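Local coordinates for uncharacterized protein PA2218 (Pseudomonas aeruginosa, PDB 2HDW), which is uncharacterised but adopts an alpha/beta-hydrolase fold and is probably a hydrolase, at residues L50-E55 against T135-G140; E67-T72 against A83-P88; D94-I99 against G124-A129; V108-S113 against G272-A277; L128-S133 against E153-A158. All coordinates share one frame; numbering follows the deposited sequence.

Contact 1: L50-E55 against T135-G140; sequences LQLTQE and TGESGG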
# COMPACT_ATOMS: atom_id res chain seq x y z
N LEU A 50 2.22 16.70 13.92
CA LEU A 50 1.66 15.41 14.30
C LEU A 50 2.43 14.80 15.46
O LEU A 50 3.65 14.93 15.57
CB LEU A 50 1.72 14.44 13.10
CG LEU A 50 1.03 14.82 11.79
CD1 LEU A 50 1.34 13.75 10.73
CD2 LEU A 50 -0.47 14.94 11.99
N GLN A 51 1.70 14.12 16.34
CA GLN A 51 2.28 13.45 17.48
C GLN A 51 2.63 12.04 17.04
O GLN A 51 1.75 11.23 16.78
CB GLN A 51 1.28 13.40 18.64
CG GLN A 51 1.85 12.88 19.94
CD GLN A 51 0.80 12.75 21.02
OE1 GLN A 51 1.12 12.55 22.20
NE2 GLN A 51 -0.47 12.84 20.63
N LEU A 52 3.92 11.74 16.95
CA LEU A 52 4.37 10.42 16.53
C LEU A 52 4.97 9.67 17.72
O LEU A 52 5.76 10.24 18.47
CB LEU A 52 5.41 10.56 15.42
CG LEU A 52 5.01 11.41 14.21
CD1 LEU A 52 6.14 11.43 13.21
CD2 LEU A 52 3.74 10.85 13.57
N THR A 53 4.59 8.41 17.89
CA THR A 53 5.10 7.63 19.00
C THR A 53 6.57 7.30 18.79
O THR A 53 7.01 7.05 17.68
CB THR A 53 4.35 6.30 19.18
OG1 THR A 53 4.91 5.61 20.30
CG2 THR A 53 4.48 5.43 17.94
N GLN A 54 7.33 7.31 19.88
CA GLN A 54 8.75 6.99 19.82
C GLN A 54 8.98 5.54 20.22
O GLN A 54 10.08 5.00 20.09
CB GLN A 54 9.55 7.91 20.74
CG GLN A 54 9.48 9.38 20.35
CD GLN A 54 9.78 9.59 18.87
OE1 GLN A 54 8.86 9.69 18.05
NE2 GLN A 54 11.06 9.65 18.52
N GLU A 55 7.92 4.89 20.71
CA GLU A 55 8.01 3.50 21.11
C GLU A 55 8.19 2.66 19.85
O GLU A 55 7.57 2.95 18.82
CB GLU A 55 6.73 3.06 21.82
CG GLU A 55 6.40 3.87 23.06
CD GLU A 55 7.49 3.77 24.12
OE1 GLU A 55 7.79 2.63 24.55
OE2 GLU A 55 8.04 4.82 24.51
N THR A 135 -5.18 7.93 7.88
CA THR A 135 -4.93 6.70 8.64
C THR A 135 -3.61 6.69 9.42
O THR A 135 -2.76 7.56 9.23
CB THR A 135 -4.93 5.46 7.72
OG1 THR A 135 -3.77 5.47 6.89
CG2 THR A 135 -6.18 5.46 6.84
N GLY A 136 -3.46 5.70 10.29
CA GLY A 136 -2.25 5.58 11.09
C GLY A 136 -1.95 6.83 11.89
O GLY A 136 -2.81 7.34 12.60
N GLU A 137 -0.72 7.32 11.79
CA GLU A 137 -0.33 8.53 12.50
C GLU A 137 -0.46 9.77 11.63
O GLU A 137 -0.23 10.89 12.08
CB GLU A 137 1.11 8.41 13.02
CG GLU A 137 1.29 7.30 14.03
CD GLU A 137 2.66 7.29 14.65
OE1 GLU A 137 3.64 7.02 13.94
OE2 GLU A 137 2.76 7.57 15.86
N SER A 138 -0.84 9.57 10.37
CA SER A 138 -1.02 10.69 9.45
C SER A 138 -2.22 11.54 9.85
O SER A 138 -3.08 11.11 10.62
CB SER A 138 -1.23 10.19 8.02
OG SER A 138 -0.05 9.59 7.53
N GLY A 139 -2.27 12.76 9.33
CA GLY A 139 -3.37 13.66 9.62
C GLY A 139 -4.55 13.38 8.72
O GLY A 139 -4.53 12.44 7.91
N GLY A 140 -5.59 14.20 8.84
CA GLY A 140 -6.77 14.01 8.02
C GLY A 140 -7.98 13.62 8.84
O GLY A 140 -7.89 12.81 9.76
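L50 and L52 run past G139 and E137 in two chain segments without regular secondary structure, their CA atoms 7.1 Å (L50 to G139) and 6.5 Å (L52 to E137) apart, with 135-138 folded into a type II' beta turn. The 244 Å² buried here centres on E137, whose CB points at the opposing segment. Its chain is extended beyond CG (chi2 -173°), which carries the carboxylate to the backbone of 50-55. There OE2 accepts from T53 N at 2.9 Å through its syn lone pair, in a nearly straight bond (168° at the hydrogen). The CG2 methyl of T53 lies 3.4 Å from the same OE2, the two side chains crossing at about a right angle. L52 swings its CD2 against the aliphatic base of the glutamate, 3.6 Å from E137 CB. Farther along, L50 lies against the end of the turn and the residue after it, with CD1 3.5 Å from E137 O and CD2 3.9 Å from G139 N. T53 also folds its own segment into an ST turn, its OG1 accepting from E55 N. The other carboxylate oxygen, OE1, forms salt bridges with K109 and K70. E137 is thus a buried acid whose two oxygens are divided between a backbone amide and two lysines, a setting that would be expected to favour the ionised carboxylate and that ties segment 50-55 to the loop after strand 126-130.

Contact 2: E67-T72 against A83-P88; sequences EHRKVT and ADLYLP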
# COMPACT_ATOMS: atom_id res chain seq x y z
N GLU A 67 19.65 2.89 10.14
CA GLU A 67 19.42 4.07 10.96
C GLU A 67 17.97 4.43 10.72
O GLU A 67 17.55 4.58 9.57
CB GLU A 67 20.31 5.23 10.51
CG GLU A 67 21.79 5.02 10.73
CD GLU A 67 22.63 6.18 10.21
OE1 GLU A 67 23.86 6.14 10.39
OE2 GLU A 67 22.05 7.12 9.63
N HIS A 68 17.20 4.56 11.79
CA HIS A 68 15.79 4.87 11.66
C HIS A 68 15.31 6.10 12.41
O HIS A 68 15.81 6.42 13.50
CB HIS A 68 14.95 3.66 12.12
CG HIS A 68 13.52 4.00 12.39
ND1 HIS A 68 13.11 4.63 13.55
CD2 HIS A 68 12.41 3.88 11.62
CE1 HIS A 68 11.82 4.87 13.48
NE2 HIS A 68 11.37 4.43 12.32
N ARG A 69 14.33 6.78 11.82
CA ARG A 69 13.71 7.96 12.42
C ARG A 69 12.38 8.22 11.71
O ARG A 69 12.19 7.82 10.55
CB ARG A 69 14.64 9.18 12.32
CG ARG A 69 14.79 9.80 10.94
CD ARG A 69 15.54 11.13 11.07
NE ARG A 69 15.30 12.04 9.95
CZ ARG A 69 15.96 12.03 8.80
NH1 ARG A 69 16.93 11.13 8.61
NH2 ARG A 69 15.67 12.90 7.85
N LYS A 70 11.45 8.87 12.40
CA LYS A 70 10.13 9.15 11.82
C LYS A 70 10.11 10.54 11.18
O LYS A 70 10.74 11.47 11.67
CB LYS A 70 9.05 9.05 12.91
CG LYS A 70 9.29 7.90 13.89
CD LYS A 70 8.19 6.84 13.88
CE LYS A 70 6.90 7.33 14.49
NZ LYS A 70 6.02 6.20 14.91
N VAL A 71 9.38 10.66 10.08
CA VAL A 71 9.29 11.94 9.39
C VAL A 71 7.85 12.22 8.98
O VAL A 71 6.98 11.35 9.09
CB VAL A 71 10.17 11.97 8.12
CG1 VAL A 71 11.62 11.73 8.49
CG2 VAL A 71 9.68 10.92 7.12
N THR A 72 7.61 13.45 8.54
CA THR A 72 6.29 13.86 8.08
C THR A 72 6.46 14.72 6.82
O THR A 72 7.54 15.27 6.57
CB THR A 72 5.55 14.69 9.15
OG1 THR A 72 6.22 15.94 9.35
CG2 THR A 72 5.48 13.94 10.46
N ALA A 83 5.57 8.92 8.44
CA ALA A 83 6.30 7.82 7.83
C ALA A 83 7.57 7.45 8.59
O ALA A 83 8.07 8.22 9.41
CB ALA A 83 6.65 8.17 6.39
N ASP A 84 8.07 6.25 8.30
CA ASP A 84 9.30 5.76 8.90
C ASP A 84 10.33 5.77 7.78
O ASP A 84 10.08 5.24 6.69
CB ASP A 84 9.14 4.32 9.41
CG ASP A 84 8.33 4.24 10.70
OD1 ASP A 84 8.76 4.85 11.70
OD2 ASP A 84 7.28 3.56 10.70
N LEU A 85 11.48 6.38 8.05
CA LEU A 85 12.56 6.47 7.08
C LEU A 85 13.71 5.58 7.54
O LEU A 85 14.14 5.67 8.69
CB LEU A 85 13.03 7.92 6.98
CG LEU A 85 14.25 8.23 6.12
CD1 LEU A 85 13.92 8.02 4.64
CD2 LEU A 85 14.68 9.66 6.37
N TYR A 86 14.20 4.73 6.64
CA TYR A 86 15.30 3.82 6.95
C TYR A 86 16.46 4.06 5.99
O TYR A 86 16.26 4.14 4.78
CB TYR A 86 14.85 2.36 6.81
CG TYR A 86 13.69 1.96 7.69
CD1 TYR A 86 13.89 1.33 8.92
CD2 TYR A 86 12.38 2.21 7.28
CE1 TYR A 86 12.81 0.95 9.72
CE2 TYR A 86 11.30 1.84 8.07
CZ TYR A 86 11.51 1.21 9.28
OH TYR A 86 10.42 0.86 10.05
N LEU A 87 17.67 4.17 6.54
CA LEU A 87 18.86 4.39 5.72
C LEU A 87 19.98 3.43 6.09
O LEU A 87 20.10 3.03 7.25
CB LEU A 87 19.40 5.82 5.88
CG LEU A 87 18.49 7.02 5.58
CD1 LEU A 87 17.45 7.18 6.69
CD2 LEU A 87 19.33 8.28 5.47
N PRO A 88 20.80 3.04 5.11
CA PRO A 88 21.91 2.12 5.37
C PRO A 88 22.95 2.87 6.21
O PRO A 88 23.05 4.09 6.11
CB PRO A 88 22.45 1.81 3.96
CG PRO A 88 21.26 2.05 3.06
CD PRO A 88 20.63 3.28 3.66
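E67, R69 and V71 form the antiparallel hydrogen-bonded pairs with L87, L85 and A83, while H68-Y86 and K70-D84 are the non-hydrogen-bonded pairs between them. The backbone bonds include V71 N to A83 O at 2.8 Å and L85 N to R69 O at 3.0 Å; the return bond from R69 N to L85 O is weak.

Polar side chains meet on the face carrying H68, K70, D84 and Y86. H68, its ring turned away from its own amide (chi1 164°), brings NE2 within 2.7 Å of D84 OD1, which lies in the imidazole plane; the nitrogen, however, approaches from above the carboxylate plane. K70 CD passes 3.0 Å from that oxygen, but its amino group forms a salt bridge with E137, and D84 OD1 forms its own salt bridge with K58.

Among the rings, H68 CD2 sits over one face of Y86, 3.5 Å from CE1, the planes inclined by 52°. On the reverse face, the L85 CD2 methyl covers one face of the R69 guanidinium, 3.5 Å from NH1, and V71 CG2 makes an apolar contact with A83 CB.

Strands 66-74 and 80-88 make a beta hairpin at one edge of the central sheet, the antiparallel start common in alpha/beta-hydrolases.

Contact 3: D94-I99 against G124-A129; sequences DRLPAI and GFVTLA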
# COMPACT_ATOMS: atom_id res chain seq x y z
N ASP A 94 28.75 8.59 -2.67
CA ASP A 94 27.68 8.89 -3.61
C ASP A 94 26.28 8.85 -3.00
O ASP A 94 26.03 8.09 -2.06
CB ASP A 94 27.73 7.92 -4.79
CG ASP A 94 29.05 7.95 -5.52
OD1 ASP A 94 30.08 7.57 -4.92
OD2 ASP A 94 29.08 8.37 -6.69
N ARG A 95 25.38 9.67 -3.53
CA ARG A 95 24.00 9.69 -3.05
C ARG A 95 23.37 8.35 -3.41
O ARG A 95 23.69 7.76 -4.45
CB ARG A 95 23.23 10.85 -3.68
CG ARG A 95 23.56 12.20 -3.05
CD ARG A 95 22.80 13.34 -3.70
NE ARG A 95 23.02 14.61 -3.01
CZ ARG A 95 22.07 15.31 -2.40
NH1 ARG A 95 20.82 14.87 -2.39
NH2 ARG A 95 22.37 16.45 -1.79
N LEU A 96 22.47 7.88 -2.56
CA LEU A 96 21.84 6.58 -2.73
C LEU A 96 20.50 6.51 -3.46
O LEU A 96 19.75 7.48 -3.49
CB LEU A 96 21.64 5.94 -1.36
CG LEU A 96 22.89 5.77 -0.49
CD1 LEU A 96 22.51 5.16 0.84
CD2 LEU A 96 23.90 4.89 -1.23
N PRO A 97 20.19 5.34 -4.06
CA PRO A 97 18.93 5.16 -4.77
C PRO A 97 17.91 5.07 -3.63
O PRO A 97 18.29 4.76 -2.50
CB PRO A 97 19.12 3.83 -5.49
CG PRO A 97 20.00 3.06 -4.53
CD PRO A 97 21.01 4.11 -4.10
N ALA A 98 16.64 5.34 -3.92
CA ALA A 98 15.63 5.29 -2.86
C ALA A 98 14.36 4.58 -3.32
O ALA A 98 14.06 4.51 -4.51
CB ALA A 98 15.29 6.72 -2.40
N ILE A 99 13.62 4.05 -2.35
CA ILE A 99 12.39 3.32 -2.62
C ILE A 99 11.27 3.73 -1.67
O ILE A 99 11.46 3.76 -0.45
CB ILE A 99 12.58 1.79 -2.44
CG1 ILE A 99 13.74 1.30 -3.31
CG2 ILE A 99 11.30 1.05 -2.80
CD1 ILE A 99 14.08 -0.17 -3.09
N GLY A 124 20.86 -1.84 0.94
CA GLY A 124 21.54 -0.68 0.36
C GLY A 124 20.69 0.47 -0.15
O GLY A 124 21.23 1.41 -0.75
N PHE A 125 19.38 0.43 0.06
CA PHE A 125 18.52 1.51 -0.41
C PHE A 125 18.05 2.40 0.74
O PHE A 125 17.98 1.96 1.89
CB PHE A 125 17.28 0.93 -1.13
CG PHE A 125 17.61 0.08 -2.33
CD1 PHE A 125 17.70 0.64 -3.60
CD2 PHE A 125 17.85 -1.29 -2.18
CE1 PHE A 125 18.02 -0.15 -4.71
CE2 PHE A 125 18.18 -2.09 -3.29
CZ PHE A 125 18.26 -1.52 -4.55
N VAL A 126 17.74 3.65 0.44
CA VAL A 126 17.19 4.56 1.44
C VAL A 126 15.71 4.26 1.26
O VAL A 126 15.22 4.29 0.13
CB VAL A 126 17.46 6.03 1.09
CG1 VAL A 126 16.57 6.93 1.95
CG2 VAL A 126 18.92 6.37 1.31
N THR A 127 14.99 3.97 2.34
CA THR A 127 13.58 3.64 2.20
C THR A 127 12.62 4.39 3.11
O THR A 127 13.01 4.96 4.13
CB THR A 127 13.35 2.13 2.42
OG1 THR A 127 13.70 1.79 3.77
CG2 THR A 127 14.21 1.32 1.46
N LEU A 128 11.35 4.37 2.73
CA LEU A 128 10.32 5.07 3.46
C LEU A 128 8.99 4.30 3.42
O LEU A 128 8.51 3.94 2.35
CB LEU A 128 10.15 6.46 2.85
CG LEU A 128 9.24 7.51 3.46
CD1 LEU A 128 9.74 7.89 4.85
CD2 LEU A 128 9.22 8.74 2.55
N ALA A 129 8.41 4.05 4.60
CA ALA A 129 7.12 3.38 4.72
C ALA A 129 6.22 4.46 5.33
O ALA A 129 6.54 5.02 6.38
CB ALA A 129 7.23 2.17 5.65
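Both I99 CG1 (chi1 -55°) and F125 CG (chi1 -60°) stand anti to their own carbonyl carbons, and the extended end of the isoleucine (chi2 174°) lays its CD1 methyl over one face of the phenylalanine ring. This CH-pi contact puts I99 CD1 3.9 Å from the F125 ring centroid and 3.6 Å from F125 CG, displaced toward the rim. P97 meets the same ring obliquely, its CG 3.5 Å from F125 CD1. On the other face of the sheet, V126 CG2 touches L96 CD1 at 3.8 Å, the two side chains crossing at about a right angle, and V126 CB faces A98 CB.

Between the strands the pairing is parallel, A98 with V126 and I99 with T127. V126 N donates to P97 O at 3.2 Å in an almost straight bond, and V126 O accepts from I99 N at 3.0 Å. L128 N then donates to I99 O at 3.2 Å, so I99 binds through both its amide and its carbonyl.

G124 is the C-prime residue of the Schellman motif that ends helix 112-122, completing the crossover of a beta-alpha-beta unit whose two strands lie side by side. M120 of that helix packs on I99, F125 and T127, while A360 and F363 of helix 356-366 also touch F125. Strand 126-130 is flanked on its other edge by strand 80-88, and strand 96-102 by strand 173-178.

Contact 4: V108-S113 against G272-A277; sequences VKEQSS and GYHPRA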
# COMPACT_ATOMS: atom_id res chain seq x y z
N VAL A 108 -0.99 -0.21 8.27
CA VAL A 108 -0.14 0.92 8.62
C VAL A 108 1.34 0.56 8.43
O VAL A 108 1.69 -0.61 8.29
CB VAL A 108 -0.36 1.38 10.08
CG1 VAL A 108 -1.75 1.98 10.21
CG2 VAL A 108 -0.19 0.20 11.04
N LYS A 109 2.18 1.59 8.45
CA LYS A 109 3.62 1.43 8.26
C LYS A 109 4.31 0.47 9.23
O LYS A 109 5.38 -0.04 8.92
CB LYS A 109 4.30 2.80 8.33
CG LYS A 109 4.18 3.49 9.68
CD LYS A 109 4.65 4.94 9.60
CE LYS A 109 4.69 5.62 10.97
NZ LYS A 109 3.39 5.56 11.69
N GLU A 110 3.72 0.23 10.39
CA GLU A 110 4.34 -0.68 11.35
C GLU A 110 4.17 -2.14 10.95
O GLU A 110 4.77 -3.04 11.54
CB GLU A 110 3.78 -0.45 12.76
CG GLU A 110 4.10 0.91 13.37
CD GLU A 110 3.26 2.04 12.80
OE1 GLU A 110 2.28 1.77 12.06
OE2 GLU A 110 3.56 3.22 13.10
N GLN A 111 3.34 -2.38 9.94
CA GLN A 111 3.10 -3.73 9.48
C GLN A 111 3.98 -4.08 8.27
O GLN A 111 5.16 -3.72 8.26
CB GLN A 111 1.59 -3.91 9.19
CG GLN A 111 0.76 -3.77 10.48
CD GLN A 111 -0.74 -3.63 10.25
OE1 GLN A 111 -1.18 -2.82 9.43
NE2 GLN A 111 -1.52 -4.41 10.98
N SER A 112 3.43 -4.75 7.27
CA SER A 112 4.20 -5.18 6.11
C SER A 112 5.09 -4.16 5.38
O SER A 112 6.24 -4.46 5.07
CB SER A 112 3.27 -5.84 5.09
OG SER A 112 4.02 -6.53 4.10
N SER A 113 4.57 -2.96 5.09
CA SER A 113 5.38 -1.97 4.39
C SER A 113 6.66 -1.65 5.17
O SER A 113 7.73 -1.48 4.58
CB SER A 113 4.58 -0.69 4.12
OG SER A 113 4.09 -0.10 5.31
N GLY A 272 0.78 -9.90 13.04
CA GLY A 272 0.82 -8.62 12.36
C GLY A 272 -0.14 -7.58 12.89
O GLY A 272 -0.36 -6.55 12.25
N TYR A 273 -0.70 -7.82 14.06
CA TYR A 273 -1.64 -6.88 14.64
C TYR A 273 -1.03 -5.54 15.03
O TYR A 273 0.06 -5.47 15.58
CB TYR A 273 -2.29 -7.49 15.89
CG TYR A 273 -3.17 -6.53 16.66
CD1 TYR A 273 -4.49 -6.31 16.28
CD2 TYR A 273 -2.66 -5.81 17.74
CE1 TYR A 273 -5.30 -5.39 16.96
CE2 TYR A 273 -3.45 -4.89 18.43
CZ TYR A 273 -4.77 -4.68 18.03
OH TYR A 273 -5.56 -3.78 18.71
N HIS A 274 -1.75 -4.46 14.72
CA HIS A 274 -1.33 -3.13 15.13
C HIS A 274 -2.62 -2.34 15.35
O HIS A 274 -3.45 -2.23 14.45
CB HIS A 274 -0.44 -2.42 14.12
CG HIS A 274 0.20 -1.19 14.68
ND1 HIS A 274 -0.52 -0.04 14.93
CD2 HIS A 274 1.44 -0.97 15.15
CE1 HIS A 274 0.26 0.84 15.54
NE2 HIS A 274 1.46 0.30 15.68
N PRO A 275 -2.79 -1.79 16.56
CA PRO A 275 -3.97 -1.02 16.96
C PRO A 275 -4.46 0.11 16.05
O PRO A 275 -5.65 0.42 16.05
CB PRO A 275 -3.62 -0.53 18.36
CG PRO A 275 -2.12 -0.41 18.30
CD PRO A 275 -1.73 -1.68 17.58
N ARG A 276 -3.56 0.73 15.30
CA ARG A 276 -3.98 1.83 14.44
C ARG A 276 -4.45 1.41 13.05
O ARG A 276 -5.03 2.21 12.32
CB ARG A 276 -2.85 2.87 14.32
CG ARG A 276 -2.53 3.57 15.64
CD ARG A 276 -1.67 4.82 15.42
NE ARG A 276 -0.32 4.50 14.95
CZ ARG A 276 0.70 4.20 15.75
NH1 ARG A 276 0.53 4.17 17.07
NH2 ARG A 276 1.89 3.93 15.24
N ALA A 277 -4.23 0.15 12.69
CA ALA A 277 -4.63 -0.33 11.36
C ALA A 277 -6.12 -0.57 11.20
O ALA A 277 -6.77 -1.13 12.10
CB ALA A 277 -3.87 -1.61 11.01
O HOH W 1 0.47 3.94 12.27
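V108, at the start of the first segment, spreads its two methyls over 272-277: CG1 reaches A277 CA at 3.9 Å, while CG2 meets both the H274 ring, approached obliquely, and A277 CB. K109 then extends its chain to a bend at chi4, bringing NZ within 2.7 Å of E110 OE2. The same amino group forms salt bridges with D131 and E137, so it is ringed by acids.

E110 bends at chi2 (76°), which folds its carboxylate back over the imidazole of H274. The two planes are only 27° apart and stacked, and E110 CB comes to 3.4 Å from H274 CD2. P275 CD lies over the opposite face of the ring. E110 OE2 also accepts from R276 NH2 at 2.8 Å in a bent bond, the carboxylate and guanidinium planes standing almost perpendicular (82°); H274 CE1 lies over the centre of that guanidinium. K109 and R276 reach OE2 from opposite faces of the carboxylate plane, so one oxygen joins two cations in a salt-bridge network. A water bridges the pair as well, donating to E110 OE1 and accepting from R276 NE. D57 gives a further partner to both R276 NH2 and H274 NE2.

Residues 108-111 form a type I beta turn leading into helix 112-122, the helix of the beta-alpha-beta unit between strands 96-102 and 126-130. A second type I turn, 274-277, belongs to the opposing segment.

Q111, at the N-cap position, uses both ends of its amide. NE2 donates to G272 O at 2.7 Å, nearly in line with the carbonyl, whereas OE1 accepts from V108 N at 2.9 Å across its own turn. Between them the amide passes the methyl of A277, with OE1 3.3 Å from A277 CB.

Contact 5: L128-S133 against E153-A158; sequences LAFDPS and EDFSAA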
# COMPACT_ATOMS: atom_id res chain seq x y z
N LEU A 128 11.35 4.37 2.73
CA LEU A 128 10.32 5.07 3.46
C LEU A 128 8.99 4.30 3.42
O LEU A 128 8.51 3.94 2.35
CB LEU A 128 10.15 6.46 2.85
CG LEU A 128 9.24 7.51 3.46
CD1 LEU A 128 9.74 7.89 4.85
CD2 LEU A 128 9.22 8.74 2.55
N ALA A 129 8.41 4.05 4.60
CA ALA A 129 7.12 3.38 4.72
C ALA A 129 6.22 4.46 5.33
O ALA A 129 6.54 5.02 6.38
CB ALA A 129 7.23 2.17 5.65
N PHE A 130 5.10 4.75 4.67
CA PHE A 130 4.21 5.80 5.14
C PHE A 130 2.79 5.38 5.44
O PHE A 130 2.31 4.35 4.95
CB PHE A 130 4.17 6.91 4.09
CG PHE A 130 3.52 6.49 2.80
CD1 PHE A 130 2.13 6.52 2.65
CD2 PHE A 130 4.29 6.02 1.73
CE1 PHE A 130 1.52 6.09 1.47
CE2 PHE A 130 3.69 5.59 0.55
CZ PHE A 130 2.30 5.63 0.42
N ASP A 131 2.11 6.18 6.25
CA ASP A 131 0.72 5.94 6.58
C ASP A 131 -0.11 6.79 5.62
O ASP A 131 0.07 8.01 5.51
CB ASP A 131 0.40 6.36 8.02
CG ASP A 131 0.92 5.36 9.04
OD1 ASP A 131 1.03 4.17 8.69
OD2 ASP A 131 1.20 5.77 10.19
N PRO A 132 -1.03 6.14 4.88
CA PRO A 132 -1.89 6.85 3.92
C PRO A 132 -2.71 7.94 4.61
O PRO A 132 -2.92 7.90 5.83
CB PRO A 132 -2.78 5.74 3.37
CG PRO A 132 -1.88 4.53 3.44
CD PRO A 132 -1.23 4.69 4.79
N SER A 133 -3.15 8.92 3.83
CA SER A 133 -3.98 10.02 4.34
C SER A 133 -5.13 9.48 5.19
O SER A 133 -5.71 8.44 4.87
CB SER A 133 -4.56 10.83 3.17
OG SER A 133 -3.59 11.71 2.60
N GLU A 153 -2.14 10.06 -4.87
CA GLU A 153 -1.36 11.27 -4.55
C GLU A 153 -0.40 11.02 -3.38
O GLU A 153 0.75 11.50 -3.39
CB GLU A 153 -2.31 12.43 -4.24
CG GLU A 153 -1.68 13.62 -3.51
CD GLU A 153 -0.47 14.20 -4.22
OE1 GLU A 153 -0.42 14.18 -5.47
OE2 GLU A 153 0.44 14.71 -3.53
N ASP A 154 -0.84 10.27 -2.37
CA ASP A 154 0.00 9.97 -1.21
C ASP A 154 1.35 9.40 -1.62
O ASP A 154 2.39 9.73 -1.06
CB ASP A 154 -0.67 8.97 -0.27
CG ASP A 154 -1.84 9.57 0.50
OD1 ASP A 154 -1.85 10.79 0.75
OD2 ASP A 154 -2.75 8.79 0.88
N PHE A 155 1.34 8.51 -2.61
CA PHE A 155 2.57 7.90 -3.09
C PHE A 155 3.54 8.94 -3.64
O PHE A 155 4.73 8.89 -3.36
CB PHE A 155 2.24 6.85 -4.16
CG PHE A 155 2.65 5.46 -3.79
CD1 PHE A 155 1.79 4.39 -3.99
CD2 PHE A 155 3.92 5.21 -3.26
CE1 PHE A 155 2.17 3.08 -3.68
CE2 PHE A 155 4.32 3.91 -2.94
CZ PHE A 155 3.44 2.84 -3.15
N SER A 156 3.02 9.87 -4.43
CA SER A 156 3.87 10.90 -5.01
C SER A 156 4.28 11.94 -3.97
O SER A 156 5.30 12.62 -4.12
CB SER A 156 3.17 11.56 -6.20
OG SER A 156 3.17 10.67 -7.30
N ALA A 157 3.49 12.07 -2.91
CA ALA A 157 3.81 13.00 -1.83
C ALA A 157 5.01 12.41 -1.10
O ALA A 157 5.88 13.15 -0.62
CB ALA A 157 2.63 13.15 -0.88
N ALA A 158 5.05 11.08 -1.02
CA ALA A 158 6.15 10.38 -0.36
C ALA A 158 7.41 10.51 -1.21
O ALA A 158 8.51 10.69 -0.68
CB ALA A 158 5.79 8.91 -0.15
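F130 and F155 meet edge to face: the edge of the F130 ring is turned toward the face of F155, with the planes at 75° and the centroids 5.4 Å apart. The closest carbons are F130 CE2 and F155 CD2, at 3.8 Å. F130 has its CG between the backbone N and the carbonyl carbon (chi1 67°), an orientation that sends the ring across to the helix. A158 CB abuts the ring obliquely, 3.8 Å from F130 CD2, and D154 CB lies 4.0 Å from F130 CE1, while the carbonyl oxygen of D154 stands over one face. One ring is therefore touched by residues from successive turns of the helix. Nearby, L128 CD2 packs against the backbone carbonyl oxygen of A158.

The polar half of the contact lies beyond P132, where the carboxylate of D154 takes hold of S133 with both oxygens. S133 OG donates at 2.7 Å to D154 OD1, which accepts through its syn lone pair. S133 N donates to D154 OD2 at 3.0 Å in a nearly straight bond, but from above the carboxylate plane. Held at two points, the buried carboxylate has its rotation fixed, and N75 adds a further hydrogen bond to OD1.

The strand and helix axes are 9.9 Å apart at closest approach and run in roughly opposing directions, at 144°, as helix 148-164 covers one face of the sheet at strand 126-130. W181 of helix 180-191 meets the rings of both F130 and F155, and A83 of the adjoining strand 80-88 touches L128 and F130.

In the fold
Contacts 2, 3 and 5 share one sheet: strand 80-88 of contact 2 lies beside strand 126-130, which contacts 3 and 5 both use, with D84 N 2.8 Å from A129 O. Contacts 2 and 3 have centres about 11 Å apart. Contacts 1 and 4 lie near the C-terminal end of strand 126-130 and are joined to contact 5 through D131: K109 NZ of contact 4 lies 2.7 Å from E137 OE1 of contact 1 and 2.7 Å from D131 OD2 in segment 128-133. K70 NZ of contact 2 reaches the same E137 OE1 at 2.7 Å. Along the chain, contact 2 is nested within the loop closed by contact 1, whereas contacts 1 and 4 cross.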